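Local atomic coordinates of phospholipase C-beta (PLC-beta) (Sepia officinalis, PDB entry 3QR0), a protein that belongs to the phospholipase C-beta family of multidomain proteins, joining a PH domain, EF-hand-like modules, a TIM-barrel-type X-Y core and a C2 domain. Residues V18-F28 with E40-G49; N324-N335 with G621-R630. One frame throughout, in Å; residues are numbered along the deposited sequence.

Contact 1. Residues V18-F28 with E40-G49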
loop_
_atom_site.group_PDB
_atom_site.type_symbol
_atom_site.label_atom_id
_atom_site.label_comp_id
_atom_site.label_asym_id
_atom_site.label_seq_id
_atom_site.Cartn_x
_atom_site.Cartn_y
_atom_site.Cartn_z
ATOM N N VAL A 18 1.657 21.254 10.328
ATOM C CA VAL A 18 2.509 21.014 11.491
ATOM C C VAL A 18 2.408 22.182 12.460
ATOM O O VAL A 18 2.762 23.297 12.103
ATOM C CB VAL A 18 3.984 20.814 11.085
ATOM C CG1 VAL A 18 4.843 20.474 12.303
ATOM C CG2 VAL A 18 4.104 19.720 10.040
ATOM N N PRO A 19 1.922 21.933 13.692
ATOM C CA PRO A 19 1.819 23.020 14.669
ATOM C C PRO A 19 3.161 23.685 14.944
ATOM O O PRO A 19 4.193 23.012 14.926
ATOM C CB PRO A 19 1.327 22.311 15.939
ATOM C CG PRO A 19 0.698 21.064 15.469
ATOM C CD PRO A 19 1.438 20.656 14.245
ATOM N N GLU A 20 3.140 24.990 15.209
ATOM C CA GLU A 20 4.361 25.719 15.562
ATOM C C GLU A 20 5.125 25.050 16.715
ATOM O O GLU A 20 6.354 25.084 16.744
ATOM C CB GLU A 20 4.046 27.182 15.908
ATOM C CG GLU A 20 3.998 28.106 14.698
ATOM C CD GLU A 20 5.381 28.402 14.134
ATOM O OE1 GLU A 20 6.210 28.997 14.862
ATOM O OE2 GLU A 20 5.638 28.044 12.964
ATOM N N GLN A 21 4.391 24.441 17.647
ATOM C CA GLN A 21 4.982 23.716 18.775
ATOM C C GLN A 21 5.948 22.618 18.322
ATOM O O GLN A 21 7.022 22.472 18.900
ATOM C CB GLN A 21 3.884 23.100 19.647
ATOM C CG GLN A 21 4.392 22.386 20.904
ATOM C CD GLN A 21 3.284 21.675 21.666
ATOM O OE1 GLN A 21 2.112 22.029 21.552
ATOM N NE2 GLN A 21 3.655 20.662 22.449
ATOM N N LEU A 22 5.563 21.853 17.299
ATOM C CA LEU A 22 6.408 20.766 16.792
ATOM C C LEU A 22 7.543 21.278 15.911
ATOM O O LEU A 22 8.596 20.642 15.829
ATOM C CB LEU A 22 5.596 19.720 16.014
ATOM C CG LEU A 22 4.387 19.040 16.677
ATOM C CD1 LEU A 22 4.336 17.570 16.283
ATOM C CD2 LEU A 22 4.368 19.193 18.196
ATOM N N ILE A 23 7.322 22.413 15.250
ATOM C CA ILE A 23 8.352 23.061 14.436
ATOM C C ILE A 23 9.470 23.612 15.322
ATOM O O ILE A 23 10.654 23.438 15.025
ATOM C CB ILE A 23 7.743 24.193 13.568
ATOM C CG1 ILE A 23 6.836 23.590 12.491
ATOM C CG2 ILE A 23 8.835 25.040 12.917
ATOM C CD1 ILE A 23 6.123 24.616 11.646
ATOM N N LYS A 24 9.080 24.279 16.407
ATOM C CA LYS A 24 10.017 24.731 17.428
ATOM C C LYS A 24 10.658 23.524 18.119
ATOM O O LYS A 24 11.875 23.460 18.280
ATOM C CB LYS A 24 9.287 25.600 18.456
ATOM C CG LYS A 24 10.053 25.851 19.742
ATOM C CD LYS A 24 9.220 26.647 20.734
ATOM C CE LYS A 24 8.234 25.779 21.504
ATOM N NZ LYS A 24 8.906 24.856 22.450
ATOM N N GLY A 25 9.818 22.583 18.538
ATOM C CA GLY A 25 10.285 21.323 19.095
ATOM C C GLY A 25 10.046 21.213 20.580
ATOM O O GLY A 25 9.800 22.210 21.256
ATOM N N ASP A 26 10.120 19.986 21.079
ATOM C CA ASP A 26 9.957 19.710 22.495
ATOM C C ASP A 26 11.143 18.885 23.003
ATOM O O ASP A 26 11.831 18.209 22.230
ATOM C CB ASP A 26 8.630 18.981 22.752
ATOM C CG ASP A 26 7.450 19.939 22.907
ATOM O OD1 ASP A 26 7.555 20.907 23.693
ATOM O OD2 ASP A 26 6.410 19.715 22.257
ATOM N N LYS A 27 11.379 18.972 24.305
ATOM C CA LYS A 27 12.471 18.260 24.950
ATOM C C LYS A 27 12.016 16.848 25.297
ATOM O O LYS A 27 10.909 16.650 25.798
ATOM C CB LYS A 27 12.925 19.012 26.206
ATOM C CG LYS A 27 13.381 20.444 25.918
ATOM C CD LYS A 27 13.318 21.360 27.146
ATOM C CE LYS A 27 14.648 21.467 27.869
ATOM N NZ LYS A 27 14.733 22.708 28.695
ATOM N N PHE A 28 12.863 15.869 24.990
ATOM C CA PHE A 28 12.605 14.470 25.333
ATOM C C PHE A 28 13.879 13.836 25.849
ATOM O O PHE A 28 14.973 14.247 25.469
ATOM C CB PHE A 28 12.176 13.667 24.105
ATOM C CG PHE A 28 10.830 14.040 23.549
ATOM C CD1 PHE A 28 9.699 13.304 23.885
ATOM C CD2 PHE A 28 10.701 15.089 22.648
ATOM C CE1 PHE A 28 8.454 13.624 23.355
ATOM C CE2 PHE A 28 9.460 15.420 22.112
ATOM C CZ PHE A 28 8.333 14.685 22.470
ATOM N N GLU A 40 19.152 13.871 26.671
ATOM C CA GLU A 40 18.074 14.814 26.420
ATOM C C GLU A 40 18.253 15.406 25.033
ATOM O O GLU A 40 19.344 15.870 24.683
ATOM C CB GLU A 40 18.061 15.923 27.464
ATOM C CG GLU A 40 16.814 16.802 27.392
ATOM C CD GLU A 40 16.959 18.072 28.189
ATOM O OE1 GLU A 40 17.357 17.991 29.366
ATOM O OE2 GLU A 40 16.673 19.151 27.634
ATOM N N ILE A 41 17.179 15.387 24.249
ATOM C CA ILE A 41 17.200 15.931 22.900
ATOM C C ILE A 41 16.081 16.954 22.701
ATOM O O ILE A 41 15.075 16.934 23.418
ATOM C CB ILE A 41 17.064 14.818 21.836
ATOM C CG1 ILE A 41 15.702 14.117 21.931
ATOM C CG2 ILE A 41 18.190 13.807 21.988
ATOM C CD1 ILE A 41 15.323 13.333 20.688
ATOM N N LEU A 42 16.279 17.849 21.736
ATOM C CA LEU A 42 15.207 18.699 21.235
ATOM C C LEU A 42 14.726 18.074 19.930
ATOM O O LEU A 42 15.420 18.146 18.916
ATOM C CB LEU A 42 15.699 20.125 20.993
ATOM C CG LEU A 42 14.668 21.101 20.410
ATOM C CD1 LEU A 42 13.523 21.322 21.401
ATOM C CD2 LEU A 42 15.335 22.427 20.028
ATOM N N LEU A 43 13.558 17.439 19.976
ATOM C CA LEU A 43 12.978 16.784 18.807
ATOM C C LEU A 43 12.159 17.809 18.032
ATOM O O LEU A 43 11.418 18.586 18.626
ATOM C CB LEU A 43 12.093 15.609 19.243
ATOM C CG LEU A 43 11.558 14.676 18.151
ATOM C CD1 LEU A 43 12.712 14.003 17.403
ATOM C CD2 LEU A 43 10.625 13.629 18.757
ATOM N N ARG A 44 12.308 17.826 16.712
ATOM C CA ARG A 44 11.591 18.783 15.873
ATOM C C ARG A 44 11.028 18.111 14.626
ATOM O O ARG A 44 11.515 17.060 14.203
ATOM C CB ARG A 44 12.514 19.934 15.468
ATOM C CG ARG A 44 13.200 20.631 16.639
ATOM C CD ARG A 44 14.155 21.699 16.156
ATOM N NE ARG A 44 13.441 22.838 15.589
ATOM C CZ ARG A 44 14.018 23.848 14.945
ATOM N NH1 ARG A 44 15.336 23.866 14.771
ATOM N NH2 ARG A 44 13.275 24.846 14.475
ATOM N N VAL A 45 9.986 18.724 14.065
ATOM C CA VAL A 45 9.416 18.324 12.777
ATOM C C VAL A 45 9.655 19.463 11.792
ATOM O O VAL A 45 9.522 20.641 12.147
ATOM C CB VAL A 45 7.893 18.068 12.889
ATOM C CG1 VAL A 45 7.327 17.539 11.567
ATOM C CG2 VAL A 45 7.596 17.093 14.037
ATOM N N ASP A 46 10.011 19.143 10.555
ATOM C CA ASP A 46 10.115 20.206 9.555
ATOM C C ASP A 46 8.707 20.750 9.245
ATOM O O ASP A 46 7.702 20.072 9.495
ATOM C CB ASP A 46 10.817 19.727 8.290
ATOM C CG ASP A 46 9.972 18.772 7.491
ATOM O OD1 ASP A 46 9.369 19.210 6.488
ATOM O OD2 ASP A 46 9.895 17.589 7.888
ATOM N N PRO A 47 8.624 21.978 8.705
ATOM C CA PRO A 47 7.306 22.582 8.485
ATOM C C PRO A 47 6.360 21.824 7.538
ATOM O O PRO A 47 5.157 22.093 7.558
ATOM C CB PRO A 47 7.641 23.965 7.912
ATOM C CG PRO A 47 9.019 24.245 8.351
ATOM C CD PRO A 47 9.717 22.916 8.392
ATOM N N LYS A 48 6.877 20.898 6.729
ATOM C CA LYS A 48 6.027 20.119 5.811
ATOM C C LYS A 48 5.639 18.739 6.341
ATOM O O LYS A 48 4.942 18.000 5.652
ATOM C CB LYS A 48 6.718 19.956 4.451
ATOM C CG LYS A 48 7.003 21.273 3.735
ATOM C CD LYS A 48 5.724 22.021 3.410
ATOM C CE LYS A 48 5.937 23.048 2.303
ATOM N NZ LYS A 48 4.651 23.613 1.819
ATOM N N GLY A 49 6.086 18.390 7.547
ATOM C CA GLY A 49 5.771 17.093 8.143
ATOM C C GLY A 49 6.404 15.902 7.431
ATOM O O GLY A 49 5.756 14.871 7.247
HETATM O O HOH W 1 2.664 22.730 8.098
HETATM O O HOH W 2 11.413 22.481 12.471
#

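Contact 2. Residues N324-N335 with G621-R630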
loop_
_atom_site.group_PDB
_atom_site.type_symbol
_atom_site.label_atom_id
_atom_site.label_comp_id
_atom_site.label_asym_id
_atom_site.label_seq_id
_atom_site.Cartn_x
_atom_site.Cartn_y
_atom_site.Cartn_z
ATOM N N ASN A 324 -18.804 4.327 -2.523
ATOM C CA ASN A 324 -20.057 4.045 -1.843
ATOM C C ASN A 324 -19.833 2.906 -0.855
ATOM O O ASN A 324 -19.620 1.759 -1.263
ATOM C CB ASN A 324 -21.124 3.672 -2.878
ATOM C CG ASN A 324 -22.447 3.255 -2.255
ATOM O OD1 ASN A 324 -22.677 3.422 -1.061
ATOM N ND2 ASN A 324 -23.332 2.714 -3.084
ATOM N N MET A 325 -19.875 3.233 0.436
ATOM C CA MET A 325 -19.654 2.260 1.507
ATOM C C MET A 325 -20.961 1.727 2.093
ATOM O O MET A 325 -20.959 1.095 3.154
ATOM C CB MET A 325 -18.818 2.898 2.625
ATOM C CG MET A 325 -17.463 3.439 2.168
ATOM S SD MET A 325 -16.477 2.202 1.292
ATOM C CE MET A 325 -16.168 1.013 2.593
ATOM N N LYS A 326 -22.072 1.969 1.404
ATOM C CA LYS A 326 -23.393 1.619 1.920
ATOM C C LYS A 326 -24.082 0.512 1.113
ATOM O O LYS A 326 -25.302 0.497 0.978
ATOM C CB LYS A 326 -24.263 2.877 1.989
ATOM C CG LYS A 326 -23.662 3.983 2.853
ATOM C CD LYS A 326 -24.519 5.242 2.833
ATOM C CE LYS A 326 -23.894 6.344 3.675
ATOM N NZ LYS A 326 -24.877 7.419 4.009
ATOM N N LEU A 327 -23.292 -0.428 0.594
ATOM C CA LEU A 327 -23.831 -1.647 -0.001
ATOM C C LEU A 327 -23.487 -2.839 0.890
ATOM O O LEU A 327 -22.673 -2.722 1.805
ATOM C CB LEU A 327 -23.274 -1.842 -1.413
ATOM C CG LEU A 327 -23.637 -0.713 -2.394
ATOM C CD1 LEU A 327 -22.948 -0.913 -3.730
ATOM C CD2 LEU A 327 -25.153 -0.609 -2.571
ATOM N N THR A 328 -24.123 -3.978 0.629
ATOM C CA THR A 328 -23.852 -5.204 1.371
ATOM C C THR A 328 -22.349 -5.542 1.405
ATOM O O THR A 328 -21.643 -5.299 0.429
ATOM C CB THR A 328 -24.630 -6.392 0.769
ATOM O OG1 THR A 328 -24.271 -7.598 1.450
ATOM C CG2 THR A 328 -24.321 -6.553 -0.728
ATOM N N LEU A 329 -21.870 -6.088 2.527
ATOM C CA LEU A 329 -20.460 -6.534 2.662
ATOM C C LEU A 329 -19.963 -7.380 1.490
ATOM O O LEU A 329 -18.789 -7.300 1.110
ATOM C CB LEU A 329 -20.250 -7.356 3.943
ATOM C CG LEU A 329 -19.754 -6.646 5.207
ATOM C CD1 LEU A 329 -19.724 -7.631 6.383
ATOM C CD2 LEU A 329 -18.373 -6.045 4.989
ATOM N N ALA A 330 -20.848 -8.214 0.952
ATOM C CA ALA A 330 -20.519 -9.086 -0.178
ATOM C C ALA A 330 -20.093 -8.312 -1.438
ATOM O O ALA A 330 -19.493 -8.887 -2.337
ATOM C CB ALA A 330 -21.708 -10.013 -0.496
ATOM N N ALA A 331 -20.386 -7.015 -1.485
ATOM C CA ALA A 331 -20.091 -6.176 -2.647
ATOM C C ALA A 331 -18.652 -5.648 -2.724
ATOM O O ALA A 331 -18.310 -4.951 -3.672
ATOM C CB ALA A 331 -21.078 -5.002 -2.693
ATOM N N TYR A 332 -17.812 -5.985 -1.752
ATOM C CA TYR A 332 -16.491 -5.374 -1.637
ATOM C C TYR A 332 -15.359 -6.382 -1.697
ATOM O O TYR A 332 -15.504 -7.522 -1.265
ATOM C CB TYR A 332 -16.390 -4.601 -0.321
ATOM C CG TYR A 332 -17.410 -3.507 -0.221
ATOM C CD1 TYR A 332 -17.112 -2.208 -0.617
ATOM C CD2 TYR A 332 -18.688 -3.774 0.244
ATOM C CE1 TYR A 332 -18.068 -1.196 -0.540
ATOM C CE2 TYR A 332 -19.645 -2.775 0.321
ATOM C CZ TYR A 332 -19.331 -1.494 -0.074
ATOM O OH TYR A 332 -20.295 -0.522 0.008
ATOM N N TYR A 333 -14.223 -5.939 -2.218
ATOM C CA TYR A 333 -12.970 -6.638 -1.996
ATOM C C TYR A 333 -12.431 -6.098 -0.675
ATOM O O TYR A 333 -12.382 -4.885 -0.479
ATOM C CB TYR A 333 -11.978 -6.366 -3.122
ATOM C CG TYR A 333 -12.416 -6.859 -4.478
ATOM C CD1 TYR A 333 -12.815 -8.183 -4.668
ATOM C CD2 TYR A 333 -12.405 -6.011 -5.580
ATOM C CE1 TYR A 333 -13.210 -8.642 -5.922
ATOM C CE2 TYR A 333 -12.795 -6.460 -6.838
ATOM C CZ TYR A 333 -13.193 -7.774 -7.004
ATOM O OH TYR A 333 -13.585 -8.215 -8.250
ATOM N N ILE A 334 -12.057 -6.999 0.226
ATOM C CA ILE A 334 -11.674 -6.650 1.594
ATOM C C ILE A 334 -10.250 -7.158 1.853
ATOM O O ILE A 334 -9.972 -8.351 1.718
ATOM C CB ILE A 334 -12.653 -7.268 2.615
ATOM C CG1 ILE A 334 -14.101 -6.877 2.285
ATOM C CG2 ILE A 334 -12.294 -6.838 4.041
ATOM C CD1 ILE A 334 -15.139 -7.454 3.241
ATOM N N ASN A 335 -9.355 -6.239 2.206
ATOM C CA ASN A 335 -7.932 -6.530 2.382
ATOM C C ASN A 335 -7.729 -7.561 3.504
ATOM O O ASN A 335 -8.151 -7.327 4.647
ATOM C CB ASN A 335 -7.204 -5.210 2.670
ATOM C CG ASN A 335 -5.694 -5.318 2.604
ATOM O OD1 ASN A 335 -5.127 -6.378 2.342
ATOM N ND2 ASN A 335 -5.031 -4.198 2.853
ATOM N N GLY A 621 -9.095 -0.362 3.362
ATOM C CA GLY A 621 -9.114 -1.817 3.275
ATOM C C GLY A 621 -10.349 -2.363 2.575
ATOM O O GLY A 621 -10.548 -3.574 2.546
ATOM N N TYR A 622 -11.173 -1.472 2.016
ATOM C CA TYR A 622 -12.371 -1.849 1.262
ATOM C C TYR A 622 -12.365 -1.222 -0.125
ATOM O O TYR A 622 -12.171 -0.018 -0.256
ATOM C CB TYR A 622 -13.631 -1.396 2.005
ATOM C CG TYR A 622 -13.964 -2.268 3.178
ATOM C CD1 TYR A 622 -13.282 -2.135 4.386
ATOM C CD2 TYR A 622 -14.955 -3.241 3.083
ATOM C CE1 TYR A 622 -13.585 -2.955 5.467
ATOM C CE2 TYR A 622 -15.256 -4.056 4.142
ATOM C CZ TYR A 622 -14.572 -3.912 5.334
ATOM O OH TYR A 622 -14.880 -4.734 6.384
ATOM N N LEU A 623 -12.589 -2.044 -1.150
ATOM C CA LEU A 623 -12.761 -1.569 -2.519
ATOM C C LEU A 623 -14.078 -2.124 -3.052
ATOM O O LEU A 623 -14.340 -3.325 -2.944
ATOM C CB LEU A 623 -11.615 -2.042 -3.408
ATOM C CG LEU A 623 -10.221 -1.509 -3.078
ATOM C CD1 LEU A 623 -9.143 -2.299 -3.827
ATOM C CD2 LEU A 623 -10.135 -0.031 -3.401
ATOM N N LEU A 624 -14.902 -1.252 -3.622
ATOM C CA LEU A 624 -16.185 -1.663 -4.176
ATOM C C LEU A 624 -15.954 -2.460 -5.456
ATOM O O LEU A 624 -15.229 -2.006 -6.342
ATOM C CB LEU A 624 -17.052 -0.431 -4.468
ATOM C CG LEU A 624 -18.488 -0.690 -4.930
ATOM C CD1 LEU A 624 -19.251 -1.427 -3.837
ATOM C CD2 LEU A 624 -19.191 0.617 -5.302
ATOM N N LYS A 625 -16.560 -3.640 -5.557
ATOM C CA LYS A 625 -16.462 -4.438 -6.781
ATOM C C LYS A 625 -17.122 -3.712 -7.971
ATOM O O LYS A 625 -18.049 -2.919 -7.792
ATOM C CB LYS A 625 -17.091 -5.827 -6.588
ATOM C CG LYS A 625 -16.327 -6.722 -5.601
ATOM C CD LYS A 625 -16.735 -8.196 -5.702
ATOM C CE LYS A 625 -17.853 -8.543 -4.760
ATOM N NZ LYS A 625 -18.399 -9.912 -4.977
ATOM N N PRO A 626 -16.633 -3.968 -9.195
ATOM C CA PRO A 626 -17.275 -3.352 -10.362
ATOM C C PRO A 626 -18.781 -3.650 -10.435
ATOM O O PRO A 626 -19.219 -4.726 -10.038
ATOM C CB PRO A 626 -16.535 -3.983 -11.544
ATOM C CG PRO A 626 -15.196 -4.349 -11.006
ATOM C CD PRO A 626 -15.417 -4.720 -9.561
ATOM N N GLU A 627 -19.559 -2.688 -10.918
ATOM C CA GLU A 627 -21.018 -2.818 -10.955
ATOM C C GLU A 627 -21.478 -4.109 -11.632
ATOM O O GLU A 627 -22.387 -4.783 -11.132
ATOM C CB GLU A 627 -21.654 -1.614 -11.661
ATOM C CG GLU A 627 -23.156 -1.504 -11.451
ATOM C CD GLU A 627 -23.753 -0.263 -12.095
ATOM O OE1 GLU A 627 -23.412 0.033 -13.261
ATOM O OE2 GLU A 627 -24.571 0.410 -11.437
ATOM N N PHE A 628 -20.840 -4.475 -12.743
ATOM C CA PHE A 628 -21.251 -5.676 -13.470
ATOM C C PHE A 628 -21.116 -6.942 -12.613
ATOM O O PHE A 628 -21.855 -7.901 -12.824
ATOM C CB PHE A 628 -20.498 -5.820 -14.803
ATOM C CG PHE A 628 -19.130 -6.422 -14.679
ATOM C CD1 PHE A 628 -18.929 -7.774 -14.919
ATOM C CD2 PHE A 628 -18.039 -5.637 -14.341
ATOM C CE1 PHE A 628 -17.658 -8.337 -14.812
ATOM C CE2 PHE A 628 -16.768 -6.188 -14.228
ATOM C CZ PHE A 628 -16.578 -7.541 -14.465
ATOM N N MET A 629 -20.192 -6.924 -11.647
ATOM C CA MET A 629 -19.984 -8.044 -10.716
ATOM C C MET A 629 -21.014 -8.084 -9.593
ATOM O O MET A 629 -21.091 -9.076 -8.864
ATOM C CB MET A 629 -18.597 -7.959 -10.056
ATOM C CG MET A 629 -17.422 -7.955 -11.014
ATOM S SD MET A 629 -17.016 -9.599 -11.611
ATOM C CE MET A 629 -16.308 -10.327 -10.130
ATOM N N ARG A 630 -21.763 -6.995 -9.425
ATOM C CA ARG A 630 -22.791 -6.896 -8.390
ATOM C C ARG A 630 -24.207 -7.040 -8.949
ATOM O O ARG A 630 -25.160 -7.176 -8.186
ATOM C CB ARG A 630 -22.665 -5.558 -7.659
ATOM C CG ARG A 630 -21.340 -5.387 -6.929
ATOM C CD ARG A 630 -21.278 -4.092 -6.140
ATOM N NE ARG A 630 -20.693 -2.989 -6.906
ATOM C CZ ARG A 630 -21.346 -1.916 -7.350
ATOM N NH1 ARG A 630 -22.646 -1.753 -7.129
ATOM N NH2 ARG A 630 -20.683 -0.984 -8.023
#

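Contact 1. Residues V18-F28 with E40-G49
Arg44 sets CG anti to its carbonyl carbon (chi1 -54°) and then bends at chi3 (70°), which turns its guanidinium back onto the carbonyl of Ile23. NE and NH2 grip that one oxygen side-on. Ile23 O lies 2.9 Å from Arg44 NE and close to the guanidinium plane. The same oxygen also accepts a hydrogen bond from a water, which donates to Val45 O as well.

Val18 has CG1 anti to its backbone N (chi1 -176°). Val18 CG1 meets Val45 CG1 at 3.9 Å. Val18 CG2 reaches the type I turn 46-49 and lies 3.5 Å from Gly49 N. Val45 CG2 lies alongside Leu22 CB and CD1. A second water takes the N-H of Val18 and donates to Pro47 O.

Segments 18-28 and 40-49 hold the first beta hairpin of the PH domain and the short helix 20-24 before it. Strand 26-28 runs antiparallel to strand 40-45. Asp26 with Leu43 and Phe28 with Ile41 are hydrogen-bonded pairs. Leu22 O, near the end of the helix, accepts from Val45 N at 3.0 Å, with the donor above the carbonyl plane. Gly25 turns the chain from helix to strand with positive phi, and its CA lies 3.0 Å from Leu43 O.

Phe28 and Leu43 project from the same face of the sheet. CD2 of the Phe28 ring approaches Leu43 CB at 3.7 Å. Trp133 of helix 127-141 meets the Phe28 ring edge-to-face and donates its indole N-H to Asp26 OD2. On the other face, the Leu42 methyl CD1 rests 3.6 Å from Gly25 C. Lys27 CE passes near the Glu40 carboxylate, but the charged ends stay beyond salt-bridge range.

Contact 2. Residues N324-N335 with G621-R630
Lys625 CG sits over the centre of the Tyr333 ring, 3.6 Å from its centroid and 11° off the ring normal. A bend at chi3 (-91°) then carries the lysine chain past Ala330 O. Lys625 NZ donates to Gly592 O and Asn564 O, and Tyr333 OH is bonded to Trp589 O. Beside this pair, Tyr333 N donates to Leu623 O at 2.7 Å.

The Tyr622 ring is also closely packed. Ile334 CG2 lies over one face. Leu329 CD2 and Tyr332 CB meet the ring at its edge, and Met325 CE touches Tyr622 CB at 3.5 Å.

The side of Asn324, Leu327 and Leu624 is looser and partly open to solvent. Leu624 CD1 lies over a face of the Tyr332 ring and also touches Leu327 CD1 at 3.7 Å. Leu327 CD1 also touches Arg630 NH1, the two side chains crossing at about a right angle. Arg630 itself is held by NE to Lys625 O at 2.8 Å.

Strands 332-334 and 622-624 form a two-stranded antiparallel ribbon. It brings the start of the X region against the end of the Y region, the two parts of the TIM-barrel-type core of this family.

Contact 1 and contact 2 lie in different domains, with centres about 41 Å apart and nearest atoms about 22 Å apart. They do not touch. Both segments of contact 1 precede those of contact 2 along the chain. Contact 1 is local, since 11 residues separate its segments. Contact 2 spans 285 residues and pairs distant parts of the chain. Of the two, contact 2 is the nearer in sequence to the calcium ligands Asn339, Glu368, Asp370 and Glu417. Asn339 follows segment 324-335 by four residues, and no residue of either contact is among these ligands.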